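Local coordinates for protein ectoine hydroxylase (Sphingopyxis alaskensis, PDB 4MHR) that catalyses the iron(II)- and 2-oxoglutarate-dependent hydroxylation of L-ectoine to the osmoprotectant 5-hydroxyectoine, at residues H152-T157 and I245-N250; M187-S192 and H230-V235. All coordinates share one frame; numbering follows the deposited sequence.

Contact 1. Residues H152-T157 and I245-N250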
ATOM      1  N   HIS A 152       2.217   8.893  -7.379  1.00 29.61           N
ATOM      2  CA  HIS A 152       1.472   9.543  -6.320  1.00 30.99           C
ATOM      3  C   HIS A 152       2.012   9.055  -4.959  1.00 28.81           C
ATOM      4  O   HIS A 152       2.749   8.019  -4.841  1.00 26.12           O
ATOM      5  CB  HIS A 152      -0.045   9.204  -6.429  1.00 33.06           C
ATOM      6  CG  HIS A 152      -0.313   7.727  -6.366  1.00 36.82           C
ATOM      7  ND1 HIS A 152       0.144   6.851  -7.342  1.00 39.48           N
ATOM      8  CD2 HIS A 152      -0.865   6.951  -5.398  1.00 40.80           C
ATOM      9  CE1 HIS A 152      -0.169   5.605  -7.012  1.00 38.24           C
ATOM     10  NE2 HIS A 152      -0.781   5.638  -5.837  1.00 46.29           N
ATOM     11  N   SER A 153       1.667   9.864  -3.974  1.00 27.12           N
ATOM     12  CA  SER A 153       1.784   9.548  -2.568  1.00 26.99           C
ATOM     13  C   SER A 153       0.392   9.181  -2.085  1.00 24.51           C
ATOM     14  O   SER A 153      -0.493   9.988  -2.110  1.00 23.21           O
ATOM     15  CB  SER A 153       2.236  10.767  -1.790  1.00 26.29           C
ATOM     16  OG  SER A 153       1.948  10.538  -0.360  1.00 25.87           O
ATOM     17  N   ASP A 154       0.190   7.990  -1.615  1.00 25.43           N
ATOM     18  CA  ASP A 154      -1.106   7.636  -1.038  1.00 25.13           C
ATOM     19  C   ASP A 154      -1.529   8.588   0.057  1.00 25.16           C
ATOM     20  O   ASP A 154      -2.718   8.912   0.168  1.00 27.08           O
ATOM     21  CB  ASP A 154      -1.030   6.237  -0.419  1.00 25.67           C
ATOM     22  CG  ASP A 154      -0.836   5.127  -1.470  1.00 33.47           C
ATOM     23  OD1 ASP A 154      -1.316   5.280  -2.605  1.00 31.83           O
ATOM     24  OD2 ASP A 154      -0.229   4.103  -1.121  1.00 30.46           O
ATOM     25  N   PHE A 155      -0.565   9.078   0.854  1.00 25.70           N
ATOM     26  CA  PHE A 155      -0.938   9.867   2.006  1.00 26.51           C
ATOM     27  C   PHE A 155      -1.607  11.159   1.577  1.00 27.51           C
ATOM     28  O   PHE A 155      -2.500  11.663   2.248  1.00 26.42           O
ATOM     29  CB  PHE A 155       0.230  10.106   2.926  1.00 27.41           C
ATOM     30  CG  PHE A 155      -0.094  11.096   4.031  1.00 25.16           C
ATOM     31  CD1 PHE A 155      -0.862  10.678   5.121  1.00 23.16           C
ATOM     32  CD2 PHE A 155       0.316  12.444   3.925  1.00 23.99           C
ATOM     33  CE1 PHE A 155      -1.201  11.573   6.118  1.00 25.06           C
ATOM     34  CE2 PHE A 155      -0.018  13.352   4.928  1.00 27.27           C
ATOM     35  CZ  PHE A 155      -0.804  12.901   6.012  1.00 26.17           C
ATOM     36  N   GLU A 156      -1.163  11.750   0.461  1.00 28.38           N
ATOM     37  CA  GLU A 156      -1.721  13.046   0.046  1.00 26.47           C
ATOM     38  C   GLU A 156      -3.225  12.891  -0.233  1.00 26.94           C
ATOM     39  O   GLU A 156      -4.019  13.756   0.172  1.00 29.03           O
ATOM     40  CB  GLU A 156      -0.989  13.651  -1.144  1.00 30.42           C
ATOM     41  CG  GLU A 156      -1.294  15.124  -1.439  1.00 31.83           C
ATOM     42  CD  GLU A 156      -2.512  15.343  -2.376  1.00 36.63           C
ATOM     43  OE1 GLU A 156      -3.055  14.359  -2.850  1.00 29.41           O
ATOM     44  OE2 GLU A 156      -2.938  16.530  -2.563  1.00 30.45           O
ATOM     45  N   THR A 157      -3.610  11.763  -0.855  1.00 27.37           N
ATOM     46  CA  THR A 157      -5.020  11.429  -0.995  1.00 30.46           C
ATOM     47  C   THR A 157      -5.724  11.076   0.299  1.00 31.50           C
ATOM     48  O   THR A 157      -6.841  11.566   0.562  1.00 31.28           O
ATOM     49  CB  THR A 157      -5.214  10.325  -2.008  1.00 34.48           C
ATOM     50  OG1 THR A 157      -4.795  10.833  -3.260  1.00 34.75           O
ATOM     51  CG2 THR A 157      -6.689   9.804  -2.086  1.00 37.19           C
ATOM     52  N   ILE A 245       6.233  -6.368  -0.117  1.00 22.87           N
ATOM     53  CA  ILE A 245       6.877  -5.058  -0.294  1.00 24.47           C
ATOM     54  C   ILE A 245       6.131  -4.135   0.652  1.00 24.25           C
ATOM     55  O   ILE A 245       4.890  -4.039   0.572  1.00 24.12           O
ATOM     56  CB  ILE A 245       6.817  -4.513  -1.734  1.00 24.22           C
ATOM     57  CG1 ILE A 245       7.579  -5.452  -2.651  1.00 30.00           C
ATOM     58  CG2 ILE A 245       7.490  -3.182  -1.782  1.00 26.75           C
ATOM     59  CD1 ILE A 245       7.349  -5.117  -4.095  1.00 35.39           C
ATOM     60  N   LEU A 246       6.841  -3.577   1.641  1.00 20.85           N
ATOM     61  CA  LEU A 246       6.162  -2.732   2.657  1.00 23.79           C
ATOM     62  C   LEU A 246       6.578  -1.282   2.388  1.00 23.89           C
ATOM     63  O   LEU A 246       7.786  -0.992   2.203  1.00 25.35           O
ATOM     64  CB  LEU A 246       6.641  -3.010   4.040  1.00 31.40           C
ATOM     65  CG  LEU A 246       6.180  -4.178   4.839  1.00 39.99           C
ATOM     66  CD1 LEU A 246       6.879  -5.420   4.317  1.00 38.62           C
ATOM     67  CD2 LEU A 246       6.490  -3.937   6.285  1.00 39.46           C
ATOM     68  N   PHE A 247       5.631  -0.373   2.370  1.00 23.02           N
ATOM     69  CA  PHE A 247       6.000   1.034   2.130  1.00 24.40           C
ATOM     70  C   PHE A 247       5.192   2.044   2.923  1.00 22.92           C
ATOM     71  O   PHE A 247       3.984   1.853   3.189  1.00 20.10           O
ATOM     72  CB  PHE A 247       6.130   1.341   0.649  1.00 29.64           C
ATOM     73  CG  PHE A 247       4.911   1.131  -0.180  1.00 29.08           C
ATOM     74  CD1 PHE A 247       4.603  -0.114  -0.673  1.00 31.41           C
ATOM     75  CD2 PHE A 247       4.075   2.217  -0.528  1.00 34.69           C
ATOM     76  CE1 PHE A 247       3.470  -0.316  -1.467  1.00 35.64           C
ATOM     77  CE2 PHE A 247       2.939   2.038  -1.347  1.00 34.68           C
ATOM     78  CZ  PHE A 247       2.643   0.779  -1.847  1.00 36.26           C
ATOM     79  N   ASP A 248       5.906   3.091   3.366  1.00 20.60           N
ATOM     80  CA  ASP A 248       5.341   4.203   4.101  1.00 23.87           C
ATOM     81  C   ASP A 248       4.248   4.871   3.278  1.00 26.82           C
ATOM     82  O   ASP A 248       4.354   5.013   2.038  1.00 24.11           O
ATOM     83  CB  ASP A 248       6.422   5.201   4.430  1.00 24.07           C
ATOM     84  CG  ASP A 248       5.893   6.412   5.171  1.00 22.90           C
ATOM     85  OD1 ASP A 248       5.663   6.321   6.405  1.00 23.48           O
ATOM     86  OD2 ASP A 248       5.719   7.457   4.501  1.00 21.16           O
ATOM     87  N   CYS A 249       3.212   5.300   3.978  1.00 24.96           N
ATOM     88  CA  CYS A 249       2.101   5.987   3.358  1.00 22.05           C
ATOM     89  C   CYS A 249       2.426   7.165   2.442  1.00 20.93           C
ATOM     90  O   CYS A 249       1.715   7.374   1.463  1.00 23.30           O
ATOM     91  CB  CYS A 249       1.114   6.480   4.431  1.00 24.59           C
ATOM     92  SG  CYS A 249       1.767   7.728   5.541  1.00 25.79           S
ATOM     93  N   ASN A 250       3.537   7.858   2.693  1.00 20.82           N
ATOM     94  CA  ASN A 250       3.878   9.010   1.930  1.00 21.63           C
ATOM     95  C   ASN A 250       4.993   8.783   0.881  1.00 19.77           C
ATOM     96  O   ASN A 250       5.533   9.741   0.341  1.00 22.32           O
ATOM     97  CB  ASN A 250       4.259  10.147   2.862  1.00 19.25           C
ATOM     98  CG  ASN A 250       4.421  11.485   2.110  1.00 21.42           C
ATOM     99  OD1 ASN A 250       3.549  11.927   1.352  1.00 27.00           O
ATOM    100  ND2 ASN A 250       5.533  12.108   2.325  1.00 20.57           N
TER
HETATM  101  O   HOH W   1       2.384   6.230  -0.934  1.00 24.31           O
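Ser153 and Asn250 make the polar centre of this contact: the serine hydroxyl donates to the amide oxygen, with OG 2.7 Å from Asn250 OD1, arriving at 128° to the C=O and tilted 29° from the carbonyl plane. Ser153 also N-caps helix 154-162, since OG accepts weakly from the backbone N of Phe155 and of Glu156. Its chi1 of 163° carries OG away from its own N and up to both the asparagine and the helix end.

The carbonyl of Cys249 gathers two more donors. Its O takes a weak bond from Phe155 N at 2.9 Å, and a water 2.7 Å from the same O accepts in turn from Asp154 N. Separately, Asp248 OD2 receives Asn250 N at 2.9 Å from above the carboxylate plane, an Asx turn where the strand ends.

Apolar contact is narrower: Cys249 SG lies 3.9 Å from Phe155 CB and meets the ring obliquely. A carboxylate oxygen, Asp154 OD2, comes within 3.8 Å of ring carbon Phe247 CE2. Asp154 and His152 provide, with His253, the iron-binding facial triad, here without the metal.

The contact thus joins the start of helix 154-162 to the end of strand 244-248 in the cupin core, beside strand 169-175, whose Ala169 and Ser171 touch Cys249 and Asp154, while strand 195-197 reaches Asn250 through Tyr196.

Contact 2. Residues M187-S192 and H230-V235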
ATOM      1  N   MET A 187       7.536   0.900  -8.749  1.00 27.78           N
ATOM      2  CA  MET A 187       8.727   1.696  -8.684  1.00 26.69           C
ATOM      3  C   MET A 187       8.478   2.706  -7.571  1.00 27.19           C
ATOM      4  O   MET A 187       7.395   3.297  -7.501  1.00 25.77           O
ATOM      5  CB  MET A 187       8.842   2.495  -9.986  1.00 26.29           C
ATOM      6  CG  MET A 187       9.295   1.637 -11.153  1.00 30.47           C
ATOM      7  SD  MET A 187       9.573   2.571 -12.666  1.00 36.62           S
ATOM      8  CE  MET A 187      10.094   4.188 -12.205  1.00 49.06           C
ATOM      9  N   VAL A 188       9.507   2.970  -6.800  1.00 23.50           N
ATOM     10  CA  VAL A 188       9.466   3.943  -5.722  1.00 24.41           C
ATOM     11  C   VAL A 188      10.628   4.874  -5.891  1.00 25.50           C
ATOM     12  O   VAL A 188      11.662   4.504  -6.527  1.00 23.28           O
ATOM     13  CB  VAL A 188       9.449   3.268  -4.333  1.00 26.69           C
ATOM     14  CG1 VAL A 188       8.325   2.278  -4.267  1.00 26.37           C
ATOM     15  CG2 VAL A 188      10.783   2.576  -3.989  1.00 31.79           C
ATOM     16  N   ILE A 189      10.470   6.087  -5.358  1.00 24.23           N
ATOM     17  CA  ILE A 189      11.600   7.013  -5.197  1.00 22.95           C
ATOM     18  C   ILE A 189      12.061   6.967  -3.719  1.00 23.82           C
ATOM     19  O   ILE A 189      11.401   7.562  -2.814  1.00 24.25           O
ATOM     20  CB  ILE A 189      11.181   8.427  -5.614  1.00 23.82           C
ATOM     21  CG1 ILE A 189      10.789   8.437  -7.112  1.00 25.95           C
ATOM     22  CG2 ILE A 189      12.305   9.422  -5.361  1.00 24.49           C
ATOM     23  CD1 ILE A 189      10.280   9.796  -7.577  1.00 28.39           C
ATOM     24  N   PRO A 190      13.194   6.266  -3.441  1.00 27.69           N
ATOM     25  CA  PRO A 190      13.536   6.043  -2.029  1.00 28.99           C
ATOM     26  C   PRO A 190      13.905   7.348  -1.290  1.00 28.13           C
ATOM     27  O   PRO A 190      14.537   8.222  -1.854  1.00 27.55           O
ATOM     28  CB  PRO A 190      14.740   5.071  -2.060  1.00 28.72           C
ATOM     29  CG  PRO A 190      15.019   4.788  -3.495  1.00 31.43           C
ATOM     30  CD  PRO A 190      14.145   5.633  -4.375  1.00 26.25           C
ATOM     31  N   GLY A 191      13.442   7.493  -0.056  1.00 26.11           N
ATOM     32  CA  GLY A 191      13.629   8.737   0.678  1.00 26.29           C
ATOM     33  C   GLY A 191      12.614   9.820   0.386  1.00 24.79           C
ATOM     34  O   GLY A 191      12.542  10.777   1.097  1.00 25.75           O
ATOM     35  N   SER A 192      11.750   9.610  -0.576  1.00 24.34           N
ATOM     36  CA  SER A 192      10.743  10.583  -0.931  1.00 22.48           C
ATOM     37  C   SER A 192       9.660  10.754   0.099  1.00 25.14           C
ATOM     38  O   SER A 192       8.988  11.784   0.188  1.00 23.08           O
ATOM     39  CB  SER A 192      10.111  10.163  -2.261  1.00 22.96           C
ATOM     40  OG  SER A 192       9.330   8.967  -2.239  1.00 21.65           O
ATOM     41  N   HIS A 230      16.043  12.810  -9.299  1.00 38.25           N
ATOM     42  CA  HIS A 230      17.500  13.159  -9.456  1.00 43.46           C
ATOM     43  C   HIS A 230      18.190  13.063  -8.114  1.00 41.23           C
ATOM     44  O   HIS A 230      19.288  12.555  -7.996  1.00 43.29           O
ATOM     45  CB  HIS A 230      17.671  14.597 -10.050  1.00 49.66           C
ATOM     46  CG  HIS A 230      19.046  15.207  -9.858  1.00 69.64           C
ATOM     47  ND1 HIS A 230      20.112  14.946 -10.700  1.00 73.01           N
ATOM     48  CD2 HIS A 230      19.508  16.101  -8.939  1.00 70.83           C
ATOM     49  CE1 HIS A 230      21.170  15.636 -10.300  1.00 71.53           C
ATOM     50  NE2 HIS A 230      20.830  16.340  -9.233  1.00 77.15           N
ATOM     51  N   ARG A 231      17.560  13.575  -7.084  1.00 34.06           N
ATOM     52  CA  ARG A 231      18.152  13.444  -5.768  1.00 42.72           C
ATOM     53  C   ARG A 231      18.207  11.999  -5.270  1.00 39.90           C
ATOM     54  O   ARG A 231      19.212  11.599  -4.679  1.00 38.32           O
ATOM     55  CB  ARG A 231      17.324  14.255  -4.787  1.00 48.50           C
ATOM     56  CG  ARG A 231      17.985  14.566  -3.476  1.00 59.51           C
ATOM     57  CD  ARG A 231      16.985  15.353  -2.618  1.00 67.72           C
ATOM     58  NE  ARG A 231      16.566  16.599  -3.274  1.00 71.74           N
ATOM     59  CZ  ARG A 231      15.465  17.297  -2.989  1.00 72.14           C
ATOM     60  NH1 ARG A 231      14.600  16.888  -2.069  1.00 74.81           N
ATOM     61  NH2 ARG A 231      15.233  18.418  -3.649  1.00 74.86           N
ATOM     62  N   HIS A 232      17.136  11.218  -5.456  1.00 32.63           N
ATOM     63  CA  HIS A 232      17.082   9.881  -4.792  1.00 32.58           C
ATOM     64  C   HIS A 232      17.178   8.655  -5.692  1.00 32.19           C
ATOM     65  O   HIS A 232      17.402   7.548  -5.217  1.00 33.31           O
ATOM     66  CB  HIS A 232      15.789   9.774  -4.036  1.00 34.62           C
ATOM     67  CG  HIS A 232      15.608  10.832  -3.007  1.00 34.32           C
ATOM     68  ND1 HIS A 232      16.394  10.897  -1.890  1.00 34.54           N
ATOM     69  CD2 HIS A 232      14.713  11.842  -2.910  1.00 34.36           C
ATOM     70  CE1 HIS A 232      15.991  11.911  -1.140  1.00 38.60           C
ATOM     71  NE2 HIS A 232      14.971  12.494  -1.737  1.00 36.32           N
ATOM     72  N   GLY A 233      17.025   8.838  -6.996  1.00 30.51           N
ATOM     73  CA  GLY A 233      17.017   7.712  -7.887  1.00 30.97           C
ATOM     74  C   GLY A 233      15.643   7.015  -7.844  1.00 30.35           C
ATOM     75  O   GLY A 233      14.676   7.431  -7.149  1.00 26.21           O
ATOM     76  N   ILE A 234      15.566   5.947  -8.613  1.00 29.76           N
ATOM     77  CA  ILE A 234      14.395   5.100  -8.652  1.00 30.05           C
ATOM     78  C   ILE A 234      14.774   3.648  -8.394  1.00 29.08           C
ATOM     79  O   ILE A 234      15.781   3.156  -8.901  1.00 30.41           O
ATOM     80  CB  ILE A 234      13.665   5.252  -9.969  1.00 28.40           C
ATOM     81  CG1 ILE A 234      12.992   6.612 -10.048  1.00 32.95           C
ATOM     82  CG2 ILE A 234      12.585   4.201 -10.038  1.00 28.73           C
ATOM     83  CD1 ILE A 234      12.581   7.073 -11.468  1.00 38.80           C
ATOM     84  N   VAL A 235      13.927   2.926  -7.667  1.00 24.94           N
ATOM     85  CA  VAL A 235      14.129   1.486  -7.454  1.00 27.12           C
ATOM     86  C   VAL A 235      12.810   0.725  -7.716  1.00 28.88           C
ATOM     87  O   VAL A 235      11.751   1.215  -7.438  1.00 25.11           O
ATOM     88  CB  VAL A 235      14.612   1.279  -5.984  1.00 31.54           C
ATOM     89  CG1 VAL A 235      14.626  -0.175  -5.561  1.00 36.88           C
ATOM     90  CG2 VAL A 235      16.051   1.781  -5.832  1.00 34.33           C
TER
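With CG1 anti to the carbonyl carbon in both residues (chi1 -62° and -71°), Ile189 and Ile234 bring their CG1 atoms to 4.1 Å. Met187 CE sits closer to Ile234 CG2 than normal packing allows, and with chi3 at an unstaggered 31° its placement is doubtful. These side chains flank a single antiparallel bridge at the edge of the small cupin sheet containing strands 149-152, 253-255 and 187-188.

The bridge is the hydrogen-bonded pair Val188 and Val235. Val188 N donates to Val235 O at 2.9 Å, and Val235 N returns a bond to Val188 O at 3.0 Å; both are nearly straight. Alongside, Met187 CA adds a CA-H...O contact to the same Val235 O.

Beyond the bridge, the turn of one segment packs against the helix end of the other. Pro190 CD lies 3.3 Å from Gly233 O, and its CG meets Val235 CG2 at 3.9 Å; Tyr54 touches both side chains. Gly233, with positive phi, leads the chain out of helix 222-232. Pro190 O approaches His232 CB to 3.0 Å and is also near ND1, but at an angle too poor for a hydrogen bond. The His232 ring has Gly191 C over one face, toward the rim, and Arg231 CG over the other.

Residues Ile189 to Ser192 form a type II turn, in which Ile189 O accepts two bonds: one from Ser192 N at 3.1 Å and one from Ser192 OG at 2.6 Å, the hydroxyl lying in the carbonyl plane.

Overall arrangement
Contact 1 is core: its centre is about 6 Å from the centre of the chain, and all its touching residues are buried. Contact 2, about 17 Å out, is partly buried and includes the exposed Ile234. The inner one relies on a serine N-cap and a carbonyl shared by a weak N-H bond and a water, next to iron-binding residues; the outer one on paired backbone bonds and aliphatic packing. They meet in one sheet: His152 ends strand 149-152 and contact 2 holds strand 187-188, with strand 253-255 between. Contact 2 nests within the loop that contact 1 closes; their centres are about 13 Å apart, and Asn250 packs against Ser192. His253 lies near both, beside Asp154 and Val188.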